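Local coordinates for protein DNA polymerase (Pyrobaculum calidifontis, PDB 5MDN) that probably catalyses template-directed DNA synthesis, adding deoxyribonucleotides from their triphosphates to a growing strand with release of diphosphate, at residues I352-V357 and Q504-V509; D415-D420 and V566-A571; L419-M424 and I585-D590; M424-M429 and M510-Y515. All coordinates share one frame; numbering follows the deposited sequence.

Contacts 1 and 4 lie in the buried interior and use the same helix, 495-512: contact 1 packs it with aliphatic groups against helix 326-356, and contact 4 joins residues 510-515, on 495-512 and 514-519, to helix 424-431 through stacked tyrosines, a proline and methionines. Contacts 2 and 3 are partly buried and belong to one antiparallel sheet, where strand 416-420 is flanked by 563-567 and 588-593; there backbone hydrogen bonds join the strands, three in contact 2 and one in contact 3, where apolar packing takes over, with charged side chains toward solvent. Contact 3 hands the chain on to contact 4 through Met424, which both share. Lys508 of contact 1 packs near Asp420, which contacts 2 and 3 have in common.

Contact 1: I352-V357 and Q504-V509; sequences IQLSSV and QRALKV
With chi1 at -165°, Val357 holds CG1 anti to its own backbone N and CG2 beside that nitrogen, and the resulting fork closes on one methyl of Leu507. Both prongs reach the same atom: Val357 CG2 lies 4.0 Å from Leu507 CD2, and CG1 is just as near. The two side chains meet at about a right angle. Leu354 has the corresponding turn about its first bond (chi1 -166°), which brings CD1 toward the other helix, 4.3 Å from Ala506 CB.

Ala506 sits at the middle of the contact. Its methyl rests on the peptide link between Gln353 and Leu354, with CB 3.8 Å from Leu354 N, and it also touches the root of the glutamine side chain. So small a residue lets the backbones come close: the CA atoms of Leu354 and Ala506 are 5.1 Å apart. At the end of helix 326-356 Gln353 O takes two bonds, from Val357 N and from Ser356 OG, the latter at 2.9 Å.

Leu476 and Leu479 of helix 468-486 cover Leu507 on another side, while Met377 of helix 370-384 backs Val357. The contact joins helix 326-356 to the helix that carries the start of the KxxxNxxYG sequence, motif B on the fingers of family B DNA polymerases.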
loop_
_atom_site.group_PDB
_atom_site.type_symbol
_atom_site.label_atom_id
_atom_site.label_comp_id
_atom_site.label_asym_id
_atom_site.label_seq_id
_atom_site.Cartn_x
_atom_site.Cartn_y
_atom_site.Cartn_z
ATOM N N ILE A 352 10.564 -7.252 2.257
ATOM C CA ILE A 352 10.914 -8.544 2.843
ATOM C C ILE A 352 10.984 -8.437 4.361
ATOM O O ILE A 352 10.497 -9.316 5.083
ATOM C CB ILE A 352 12.233 -9.064 2.242
ATOM C CG1 ILE A 352 12.031 -9.449 0.774
ATOM C CG2 ILE A 352 12.763 -10.246 3.039
ATOM C CD1 ILE A 352 13.294 -9.898 0.077
ATOM N N GLN A 353 11.581 -7.356 4.870
ATOM C CA GLN A 353 11.644 -7.166 6.315
ATOM C C GLN A 353 10.273 -6.825 6.883
ATOM O O GLN A 353 9.905 -7.307 7.962
ATOM C CB GLN A 353 12.658 -6.076 6.659
ATOM C CG GLN A 353 14.077 -6.387 6.211
ATOM C CD GLN A 353 14.604 -7.675 6.810
ATOM O OE1 GLN A 353 14.373 -7.968 7.983
ATOM N NE2 GLN A 353 15.320 -8.452 6.005
ATOM N N LEU A 354 9.503 -6.000 6.172
ATOM C CA LEU A 354 8.138 -5.713 6.593
ATOM C C LEU A 354 7.259 -6.956 6.553
ATOM O O LEU A 354 6.180 -6.958 7.156
ATOM C CB LEU A 354 7.537 -4.611 5.715
ATOM C CG LEU A 354 6.244 -3.958 6.214
ATOM C CD1 LEU A 354 6.470 -3.302 7.568
ATOM C CD2 LEU A 354 5.711 -2.950 5.207
ATOM N N SER A 355 7.682 -8.002 5.835
ATOM C CA SER A 355 6.955 -9.267 5.835
ATOM C C SER A 355 7.304 -10.118 7.053
ATOM O O SER A 355 6.429 -10.784 7.617
ATOM C CB SER A 355 7.240 -10.036 4.545
ATOM O OG SER A 355 6.657 -11.325 4.589
ATOM N N SER A 356 8.577 -10.117 7.464
ATOM C CA SER A 356 8.972 -10.891 8.636
ATOM C C SER A 356 8.484 -10.225 9.916
ATOM O O SER A 356 8.093 -10.908 10.871
ATOM C CB SER A 356 10.489 -11.076 8.662
ATOM O OG SER A 356 11.158 -9.829 8.727
ATOM N N VAL A 357 8.489 -8.891 9.950
ATOM C CA VAL A 357 7.632 -8.179 10.886
ATOM C C VAL A 357 6.191 -8.261 10.387
ATOM O O VAL A 357 5.927 -8.586 9.224
ATOM C CB VAL A 357 8.098 -6.722 11.047
ATOM C CG1 VAL A 357 7.460 -6.077 12.267
ATOM C CG2 VAL A 357 9.619 -6.662 11.140
ATOM N N GLN A 504 15.560 -2.567 10.735
ATOM C CA GLN A 504 15.345 -1.569 11.778
ATOM C C GLN A 504 14.185 -0.644 11.429
ATOM O O GLN A 504 13.350 -0.335 12.289
ATOM C CB GLN A 504 16.629 -0.770 12.008
ATOM C CG GLN A 504 16.469 0.471 12.883
ATOM C CD GLN A 504 16.140 1.717 12.082
ATOM O OE1 GLN A 504 15.475 2.629 12.575
ATOM N NE2 GLN A 504 16.605 1.762 10.840
ATOM N N ARG A 505 14.117 -0.183 10.177
ATOM C CA ARG A 505 13.036 0.721 9.794
ATOM C C ARG A 505 11.693 -0.000 9.777
ATOM O O ARG A 505 10.667 0.580 10.153
ATOM C CB ARG A 505 13.320 1.354 8.430
ATOM C CG ARG A 505 12.169 2.223 7.937
ATOM C CD ARG A 505 12.571 3.161 6.814
ATOM N NE ARG A 505 11.393 3.714 6.148
ATOM C CZ ARG A 505 10.905 3.281 4.989
ATOM N NH1 ARG A 505 11.497 2.284 4.345
ATOM N NH2 ARG A 505 9.827 3.852 4.471
ATOM N N ALA A 506 11.679 -1.265 9.344
ATOM C CA ALA A 506 10.426 -2.013 9.286
ATOM C C ALA A 506 9.787 -2.129 10.663
ATOM O O ALA A 506 8.562 -2.037 10.798
ATOM C CB ALA A 506 10.667 -3.399 8.689
ATOM N N LEU A 507 10.603 -2.335 11.699
ATOM C CA LEU A 507 10.080 -2.353 13.061
ATOM C C LEU A 507 9.538 -0.984 13.460
ATOM O O LEU A 507 8.481 -0.891 14.095
ATOM C CB LEU A 507 11.165 -2.813 14.031
ATOM C CG LEU A 507 11.540 -4.292 13.932
ATOM C CD1 LEU A 507 12.957 -4.535 14.433
ATOM C CD2 LEU A 507 10.546 -5.157 14.688
ATOM N N LYS A 508 10.262 0.086 13.112
ATOM C CA LYS A 508 9.805 1.443 13.399
ATOM C C LYS A 508 8.436 1.718 12.784
ATOM O O LYS A 508 7.540 2.251 13.448
ATOM C CB LYS A 508 10.813 2.452 12.855
ATOM C CG LYS A 508 10.383 3.896 13.029
ATOM C CD LYS A 508 11.403 4.861 12.457
ATOM C CE LYS A 508 10.915 6.296 12.579
ATOM N NZ LYS A 508 11.874 7.267 11.980
ATOM N N VAL A 509 8.263 1.370 11.505
ATOM C CA VAL A 509 7.029 1.707 10.799
ATOM C C VAL A 509 5.834 0.999 11.427
ATOM O O VAL A 509 4.755 1.587 11.577
ATOM C CB VAL A 509 7.165 1.376 9.301
ATOM C CG1 VAL A 509 5.855 1.643 8.571
ATOM C CG2 VAL A 509 8.290 2.183 8.683
#

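Contact 2: D415-D420 and V566-A571; sequences DVLVLD and VKKSGA
Leu417 and Val566 form the tight half of this contact, facing each other as an antiparallel hydrogen-bonded pair. Leu417 N gives its hydrogen to Val566 O at 2.8 Å, and Val566 N returns one to Leu417 O at 2.9 Å. On the buried face, Val566 points CG2 into the space between its own N and carbonyl carbon (chi1 -61°), where the methyl meets Leu419 CD1 at 3.9 Å; these two side chains cross at about a right angle. Val556 and Ile554 add to the apolar layer around Val566.

Strands 416-420 and 563-567 are neighbours in the palm sheet of this family B polymerase, and 563-567 is the second arm of the hairpin whose turn carries the YGDTDS sequence of motif C.

Toward Lys568, exposed, and Asp415, partly so, the pairing slackens; Leu417, Leu419 and Val566 are buried. Lys568 N still reaches Asp415 O, but at 3.1 Å and from above the carbonyl plane, 43° out of it. The side chains here are largely aliphatic stems with charged ends. Lys568 lays its extended chain obliquely across Leu417, CB being 3.9 Å from Leu417 CG, and bends at its last torsion; its NZ makes a long, weak ion pair with Asp592. Asp415 turns its carboxylate to Arg610 in a salt bridge. Farther along, where the chain has left the strand, Ser569 OG weakly caps Ala571 N ahead of helix 572-583.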
loop_
_atom_site.group_PDB
_atom_site.type_symbol
_atom_site.label_atom_id
_atom_site.label_comp_id
_atom_site.label_asym_id
_atom_site.label_seq_id
_atom_site.Cartn_x
_atom_site.Cartn_y
_atom_site.Cartn_z
ATOM N N ASP A 415 14.062 27.730 3.378
ATOM C CA ASP A 415 14.876 26.975 4.327
ATOM C C ASP A 415 14.039 26.442 5.485
ATOM O O ASP A 415 14.005 27.045 6.561
ATOM C CB ASP A 415 16.025 27.836 4.860
ATOM C CG ASP A 415 17.042 28.182 3.790
ATOM O OD1 ASP A 415 17.273 27.343 2.894
ATOM O OD2 ASP A 415 17.615 29.290 3.850
ATOM N N VAL A 416 13.378 25.304 5.285
ATOM C CA VAL A 416 12.447 24.750 6.261
ATOM C C VAL A 416 12.838 23.309 6.550
ATOM O O VAL A 416 13.081 22.529 5.622
ATOM C CB VAL A 416 10.990 24.824 5.761
ATOM C CG1 VAL A 416 10.049 24.142 6.742
ATOM C CG2 VAL A 416 10.579 26.270 5.530
ATOM N N LEU A 417 12.900 22.959 7.833
ATOM C CA LEU A 417 13.120 21.590 8.276
ATOM C C LEU A 417 11.819 21.009 8.813
ATOM O O LEU A 417 11.095 21.670 9.566
ATOM C CB LEU A 417 14.202 21.523 9.361
ATOM C CG LEU A 417 15.606 22.011 9.003
ATOM C CD1 LEU A 417 16.564 21.753 10.157
ATOM C CD2 LEU A 417 16.097 21.331 7.738
ATOM N N VAL A 418 11.528 19.771 8.422
ATOM C CA VAL A 418 10.378 19.031 8.927
ATOM C C VAL A 418 10.876 18.014 9.945
ATOM O O VAL A 418 11.684 17.136 9.616
ATOM C CB VAL A 418 9.607 18.345 7.789
ATOM C CG1 VAL A 418 8.440 17.546 8.350
ATOM C CG2 VAL A 418 9.119 19.380 6.788
ATOM N N LEU A 419 10.395 18.126 11.179
ATOM C CA LEU A 419 10.810 17.247 12.263
ATOM C C LEU A 419 9.767 16.153 12.456
ATOM O O LEU A 419 8.572 16.441 12.580
ATOM C CB LEU A 419 11.007 18.035 13.559
ATOM C CG LEU A 419 12.103 19.106 13.517
ATOM C CD1 LEU A 419 12.041 20.012 14.738
ATOM C CD2 LEU A 419 13.473 18.463 13.390
ATOM N N ASP A 420 10.226 14.905 12.486
ATOM C CA ASP A 420 9.346 13.748 12.597
ATOM C C ASP A 420 9.038 13.476 14.065
ATOM O O ASP A 420 9.955 13.281 14.871
ATOM C CB ASP A 420 9.987 12.523 11.944
ATOM C CG ASP A 420 8.996 11.398 11.715
ATOM O OD1 ASP A 420 7.811 11.561 12.074
ATOM O OD2 ASP A 420 9.407 10.346 11.183
ATOM N N VAL A 566 9.798 23.764 11.024
ATOM C CA VAL A 566 10.542 24.848 11.653
ATOM C C VAL A 566 11.560 25.403 10.666
ATOM O O VAL A 566 11.957 24.743 9.703
ATOM C CB VAL A 566 11.250 24.406 12.955
ATOM C CG1 VAL A 566 10.235 23.936 13.986
ATOM C CG2 VAL A 566 12.268 23.311 12.665
ATOM N N LYS A 567 11.978 26.640 10.923
ATOM C CA LYS A 567 12.990 27.283 10.099
ATOM C C LYS A 567 14.367 26.707 10.408
ATOM O O LYS A 567 14.704 26.447 11.567
ATOM C CB LYS A 567 12.977 28.794 10.336
ATOM C CG LYS A 567 13.891 29.582 9.412
ATOM C CD LYS A 567 13.312 29.686 8.010
ATOM C CE LYS A 567 12.434 30.914 7.847
ATOM N NZ LYS A 567 13.126 31.966 7.045
ATOM N N LYS A 568 15.165 26.508 9.362
ATOM C CA LYS A 568 16.474 25.883 9.509
ATOM C C LYS A 568 17.432 26.832 10.221
ATOM O O LYS A 568 17.650 27.962 9.771
ATOM C CB LYS A 568 17.028 25.494 8.141
ATOM C CG LYS A 568 18.376 24.788 8.180
ATOM C CD LYS A 568 18.861 24.464 6.774
ATOM C CE LYS A 568 20.216 23.773 6.781
ATOM N NZ LYS A 568 20.122 22.351 7.211
ATOM N N SER A 569 18.001 26.373 11.331
ATOM C CA SER A 569 19.000 27.138 12.061
ATOM C C SER A 569 19.915 26.170 12.797
ATOM O O SER A 569 19.698 24.957 12.800
ATOM C CB SER A 569 18.351 28.123 13.041
ATOM O OG SER A 569 17.667 27.436 14.073
ATOM N N GLY A 570 20.959 26.722 13.415
ATOM C CA GLY A 570 21.777 25.926 14.312
ATOM C C GLY A 570 21.053 25.532 15.584
ATOM O O GLY A 570 21.397 24.527 16.214
ATOM N N ALA A 571 20.052 26.320 15.983
ATOM C CA ALA A 571 19.344 26.081 17.235
ATOM C C ALA A 571 18.503 24.808 17.224
ATOM O O ALA A 571 18.096 24.348 18.298
ATOM C CB ALA A 571 18.456 27.282 17.564
#

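Contact 3: L419-M424 and I585-D590; sequences LDFSSM and IEIKVD
Ile587 reaches across to Phe421 and sets its CD1 methyl over one face of the ring, 3.7 Å from the centroid and 15° off the ring normal, a CH-pi contact. Two successive bends put it there: chi1 of -61° carries CG1 beside the backbone N, and chi2 of -57° folds CD1 back over the ring. The other branch, CG2, rests on Leu419 CB at 3.9 Å. Val576 and Val579 of helix 572-583 support the isoleucine, and Leu542 and Val545 of helix 528-551 flank the phenylalanine.

Asp420 buries nearly as much and does so with its backbone and stem. Its N donates to Lys588 O at 2.9 Å, an almost straight bond, while CB packs beside the same carbonyl. The carboxylate turns back on its own chain: OD1 takes Ser422 OG with the syn lone pair and Ser422 N from above the carboxylate plane, closing an Asx turn. A type I turn from Phe421 to Met424 follows and leads from the strand into helix 424-431. This DFSSMYP sequence is motif A of the family B polymerase palm. The carboxylates of Asp420 and Asp590 come near each other, Asp420 OD2 lying 4.4 Å from Asp590 OD1.

Leu419 CD2 also meets Val589 CG2, 3.7 Å away. At the far end Ile585 lays its CD1 methyl beside Met424 CG, at 3.6 Å. Met424 also touches Ala538 and Ile541 of helix 528-551.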
loop_
_atom_site.group_PDB
_atom_site.type_symbol
_atom_site.label_atom_id
_atom_site.label_comp_id
_atom_site.label_asym_id
_atom_site.label_seq_id
_atom_site.Cartn_x
_atom_site.Cartn_y
_atom_site.Cartn_z
ATOM N N LEU A 419 10.395 18.126 11.179
ATOM C CA LEU A 419 10.810 17.247 12.263
ATOM C C LEU A 419 9.767 16.153 12.456
ATOM O O LEU A 419 8.572 16.441 12.580
ATOM C CB LEU A 419 11.007 18.035 13.559
ATOM C CG LEU A 419 12.103 19.106 13.517
ATOM C CD1 LEU A 419 12.041 20.012 14.738
ATOM C CD2 LEU A 419 13.473 18.463 13.390
ATOM N N ASP A 420 10.226 14.905 12.486
ATOM C CA ASP A 420 9.346 13.748 12.597
ATOM C C ASP A 420 9.038 13.476 14.065
ATOM O O ASP A 420 9.955 13.281 14.871
ATOM C CB ASP A 420 9.987 12.523 11.944
ATOM C CG ASP A 420 8.996 11.398 11.715
ATOM O OD1 ASP A 420 7.811 11.561 12.074
ATOM O OD2 ASP A 420 9.407 10.346 11.183
ATOM N N PHE A 421 7.749 13.465 14.409
ATOM C CA PHE A 421 7.289 13.186 15.764
ATOM C C PHE A 421 6.533 11.863 15.865
ATOM O O PHE A 421 5.754 11.672 16.803
ATOM C CB PHE A 421 6.413 14.332 16.272
ATOM C CG PHE A 421 7.181 15.436 16.943
ATOM C CD1 PHE A 421 7.755 16.450 16.197
ATOM C CD2 PHE A 421 7.313 15.468 18.321
ATOM C CE1 PHE A 421 8.455 17.470 16.808
ATOM C CE2 PHE A 421 8.013 16.487 18.940
ATOM C CZ PHE A 421 8.584 17.489 18.181
ATOM N N SER A 422 6.729 10.954 14.906
ATOM C CA SER A 422 5.923 9.736 14.865
ATOM C C SER A 422 6.243 8.787 16.016
ATOM O O SER A 422 5.356 8.065 16.482
ATOM C CB SER A 422 6.117 9.026 13.527
ATOM O OG SER A 422 5.572 9.789 12.462
ATOM N N SER A 423 7.491 8.772 16.490
ATOM C CA SER A 423 7.854 7.914 17.613
ATOM C C SER A 423 7.239 8.369 18.929
ATOM O O SER A 423 7.393 7.675 19.940
ATOM C CB SER A 423 9.376 7.844 17.753
ATOM O OG SER A 423 9.984 7.422 16.546
ATOM N N MET A 424 6.559 9.517 18.939
ATOM C CA MET A 424 5.915 10.011 20.152
ATOM C C MET A 424 4.821 9.066 20.640
ATOM O O MET A 424 4.664 8.860 21.849
ATOM C CB MET A 424 5.347 11.403 19.884
ATOM C CG MET A 424 4.658 12.072 21.051
ATOM S SD MET A 424 4.354 13.798 20.644
ATOM C CE MET A 424 3.094 13.616 19.388
ATOM N N ILE A 585 11.923 11.146 23.711
ATOM C CA ILE A 585 11.437 10.854 22.369
ATOM C C ILE A 585 12.549 11.171 21.381
ATOM O O ILE A 585 13.149 12.251 21.443
ATOM C CB ILE A 585 10.165 11.657 22.042
ATOM C CG1 ILE A 585 9.028 11.257 22.983
ATOM C CG2 ILE A 585 9.749 11.445 20.596
ATOM C CD1 ILE A 585 7.799 12.121 22.863
ATOM N N GLU A 586 12.820 10.237 20.473
ATOM C CA GLU A 586 13.817 10.452 19.430
ATOM C C GLU A 586 13.185 11.202 18.263
ATOM O O GLU A 586 12.242 10.707 17.635
ATOM C CB GLU A 586 14.398 9.121 18.963
ATOM C CG GLU A 586 15.652 9.260 18.118
ATOM C CD GLU A 586 16.102 7.942 17.523
ATOM O OE1 GLU A 586 15.511 6.898 17.873
ATOM O OE2 GLU A 586 17.049 7.947 16.709
ATOM N N ILE A 587 13.703 12.392 17.975
ATOM C CA ILE A 587 13.231 13.219 16.871
ATOM C C ILE A 587 14.298 13.242 15.785
ATOM O O ILE A 587 15.497 13.307 16.083
ATOM C CB ILE A 587 12.891 14.646 17.350
ATOM C CG1 ILE A 587 11.785 14.610 18.407
ATOM C CG2 ILE A 587 12.477 15.530 16.181
ATOM C CD1 ILE A 587 10.510 13.937 17.950
ATOM N N LYS A 588 13.861 13.190 14.528
ATOM C CA LYS A 588 14.766 13.199 13.388
ATOM C C LYS A 588 14.216 14.119 12.310
ATOM O O LYS A 588 13.002 14.219 12.114
ATOM C CB LYS A 588 14.980 11.792 12.808
ATOM C CG LYS A 588 16.099 11.716 11.764
ATOM C CD LYS A 588 16.470 10.282 11.396
ATOM C CE LYS A 588 17.034 9.531 12.589
ATOM N NZ LYS A 588 18.279 10.185 13.081
ATOM N N VAL A 589 15.130 14.784 11.607
ATOM C CA VAL A 589 14.758 15.656 10.499
ATOM C C VAL A 589 14.247 14.795 9.353
ATOM O O VAL A 589 14.995 14.002 8.770
ATOM C CB VAL A 589 15.944 16.524 10.068
ATOM C CG1 VAL A 589 15.593 17.290 8.808
ATOM C CG2 VAL A 589 16.332 17.469 11.197
ATOM N N ASP A 590 12.963 14.947 9.025
ATOM C CA ASP A 590 12.371 14.153 7.957
ATOM C C ASP A 590 12.700 14.733 6.586
ATOM O O ASP A 590 13.124 14.003 5.684
ATOM C CB ASP A 590 10.855 14.058 8.147
ATOM C CG ASP A 590 10.236 12.938 7.342
ATOM O OD1 ASP A 590 10.812 11.830 7.329
ATOM O OD2 ASP A 590 9.180 13.168 6.718
#

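Contact 4: M424-M429 and M510-Y515; sequences MYPNIM and MANAMY
Tyr425 and Tyr515 stack face to face, their ring centroids 3.8 Å apart and their planes only 11° from parallel. Tyr425 CE1 sits over the centre of the Tyr515 ring, and Tyr515 CD2 in turn lies over the centre of Tyr425. The opposite face of Tyr425 is met by the methyl of Met424, CE standing 4.2 Å above the plane and offset toward the rim. The two rings reach the stack by different first torsions: Tyr515 has CG anti to its backbone N (chi1 169°), whereas Tyr425 has its CG beside the N (chi1 -62°). Val534 of helix 528-551 touches both tyrosines, and Tyr425 OH makes a weak hydrogen bond to Thr561 O.

Here the SMYP end of motif A meets the NxxYG end of motif B; in family B relatives these two motifs come together at the site of the incoming nucleotide. Beside the stack, Pro426 packs on the backbone of Ala511 and the side chain of Asn512, its CG 3.6 Å from Ala511 O and 3.7 Å from Asn512 OD1. Met429 reaches over from one turn further on, bending at chi3 to bring CE within 4.0 Å of Met514 CG, and Leu473 of helix 468-486 touches both methionines.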
loop_
_atom_site.group_PDB
_atom_site.type_symbol
_atom_site.label_atom_id
_atom_site.label_comp_id
_atom_site.label_asym_id
_atom_site.label_seq_id
_atom_site.Cartn_x
_atom_site.Cartn_y
_atom_site.Cartn_z
ATOM N N MET A 424 6.559 9.517 18.939
ATOM C CA MET A 424 5.915 10.011 20.152
ATOM C C MET A 424 4.821 9.066 20.640
ATOM O O MET A 424 4.664 8.860 21.849
ATOM C CB MET A 424 5.347 11.403 19.884
ATOM C CG MET A 424 4.658 12.072 21.051
ATOM S SD MET A 424 4.354 13.798 20.644
ATOM C CE MET A 424 3.094 13.616 19.388
ATOM N N TYR A 425 4.048 8.493 19.718
ATOM C CA TYR A 425 2.848 7.742 20.066
ATOM C C TYR A 425 3.153 6.427 20.780
ATOM O O TYR A 425 2.479 6.105 21.768
ATOM C CB TYR A 425 2.005 7.493 18.817
ATOM C CG TYR A 425 1.531 8.772 18.184
ATOM C CD1 TYR A 425 0.484 9.493 18.742
ATOM C CD2 TYR A 425 2.142 9.273 17.043
ATOM C CE1 TYR A 425 0.051 10.668 18.176
ATOM C CE2 TYR A 425 1.717 10.447 16.469
ATOM C CZ TYR A 425 0.671 11.138 17.041
ATOM O OH TYR A 425 0.246 12.307 16.469
ATOM N N PRO A 426 4.128 5.624 20.329
ATOM C CA PRO A 426 4.520 4.471 21.159
ATOM C C PRO A 426 5.003 4.876 22.539
ATOM O O PRO A 426 4.649 4.225 23.531
ATOM C CB PRO A 426 5.631 3.807 20.333
ATOM C CG PRO A 426 5.335 4.195 18.935
ATOM C CD PRO A 426 4.807 5.596 19.018
ATOM N N ASN A 427 5.813 5.937 22.626
ATOM C CA ASN A 427 6.266 6.440 23.920
ATOM C C ASN A 427 5.090 6.753 24.838
ATOM O O ASN A 427 5.060 6.321 25.996
ATOM C CB ASN A 427 7.129 7.688 23.724
ATOM C CG ASN A 427 8.601 7.423 23.948
ATOM O OD1 ASN A 427 9.153 6.442 23.445
ATOM N ND2 ASN A 427 9.247 8.292 24.716
ATOM N N ILE A 428 4.122 7.525 24.340
ATOM C CA ILE A 428 2.947 7.879 25.135
ATOM C C ILE A 428 2.228 6.623 25.620
ATOM O O ILE A 428 1.865 6.505 26.797
ATOM C CB ILE A 428 2.013 8.790 24.322
ATOM C CG1 ILE A 428 2.439 10.248 24.474
ATOM C CG2 ILE A 428 0.566 8.620 24.762
ATOM C CD1 ILE A 428 1.802 11.168 23.473
ATOM N N MET A 429 2.013 5.663 24.716
ATOM C CA MET A 429 1.236 4.479 25.069
ATOM C C MET A 429 2.005 3.546 26.000
ATOM O O MET A 429 1.392 2.859 26.825
ATOM C CB MET A 429 0.804 3.747 23.799
ATOM C CG MET A 429 -0.261 4.494 23.011
ATOM S SD MET A 429 -0.874 3.593 21.578
ATOM C CE MET A 429 0.527 3.711 20.471
ATOM N N MET A 510 6.005 -0.266 11.814
ATOM C CA MET A 510 4.906 -0.991 12.443
ATOM C C MET A 510 4.588 -0.428 13.824
ATOM O O MET A 510 3.416 -0.348 14.213
ATOM C CB MET A 510 5.243 -2.478 12.526
ATOM C CG MET A 510 5.417 -3.135 11.164
ATOM S SD MET A 510 3.924 -3.114 10.151
ATOM C CE MET A 510 2.744 -3.872 11.261
ATOM N N ALA A 511 5.616 -0.043 14.584
ATOM C CA ALA A 511 5.390 0.588 15.881
ATOM C C ALA A 511 4.661 1.919 15.729
ATOM O O ALA A 511 3.690 2.195 16.444
ATOM C CB ALA A 511 6.722 0.777 16.606
ATOM N N ASN A 512 5.120 2.764 14.801
ATOM C CA ASN A 512 4.505 4.072 14.611
ATOM C C ASN A 512 3.145 3.989 13.925
ATOM O O ASN A 512 2.385 4.962 13.965
ATOM C CB ASN A 512 5.437 4.978 13.805
ATOM C CG ASN A 512 6.749 5.241 14.516
ATOM O OD1 ASN A 512 6.865 5.030 15.724
ATOM N ND2 ASN A 512 7.743 5.713 13.772
ATOM N N ALA A 513 2.824 2.859 13.294
ATOM C CA ALA A 513 1.515 2.687 12.677
ATOM C C ALA A 513 0.414 2.393 13.687
ATOM O O ALA A 513 -0.767 2.483 13.335
ATOM C CB ALA A 513 1.568 1.565 11.638
ATOM N N MET A 514 0.777 2.017 14.917
ATOM C CA MET A 514 -0.209 1.659 15.936
ATOM C C MET A 514 -1.243 2.763 16.140
ATOM O O MET A 514 -2.449 2.496 16.207
ATOM C CB MET A 514 0.502 1.345 17.253
ATOM C CG MET A 514 -0.333 0.550 18.241
ATOM S SD MET A 514 -0.581 -1.152 17.701
ATOM C CE MET A 514 1.118 -1.675 17.474
ATOM N N TYR A 515 -0.780 4.012 16.262
ATOM C CA TYR A 515 -1.678 5.123 16.575
ATOM C C TYR A 515 -2.776 5.276 15.528
ATOM O O TYR A 515 -3.944 5.495 15.872
ATOM C CB TYR A 515 -0.870 6.414 16.708
ATOM C CG TYR A 515 -1.704 7.672 16.781
ATOM C CD1 TYR A 515 -2.489 7.948 17.894
ATOM C CD2 TYR A 515 -1.687 8.595 15.746
ATOM C CE1 TYR A 515 -3.246 9.105 17.964
ATOM C CE2 TYR A 515 -2.437 9.751 15.806
ATOM C CZ TYR A 515 -3.214 10.002 16.915
ATOM O OH TYR A 515 -3.957 11.158 16.962
#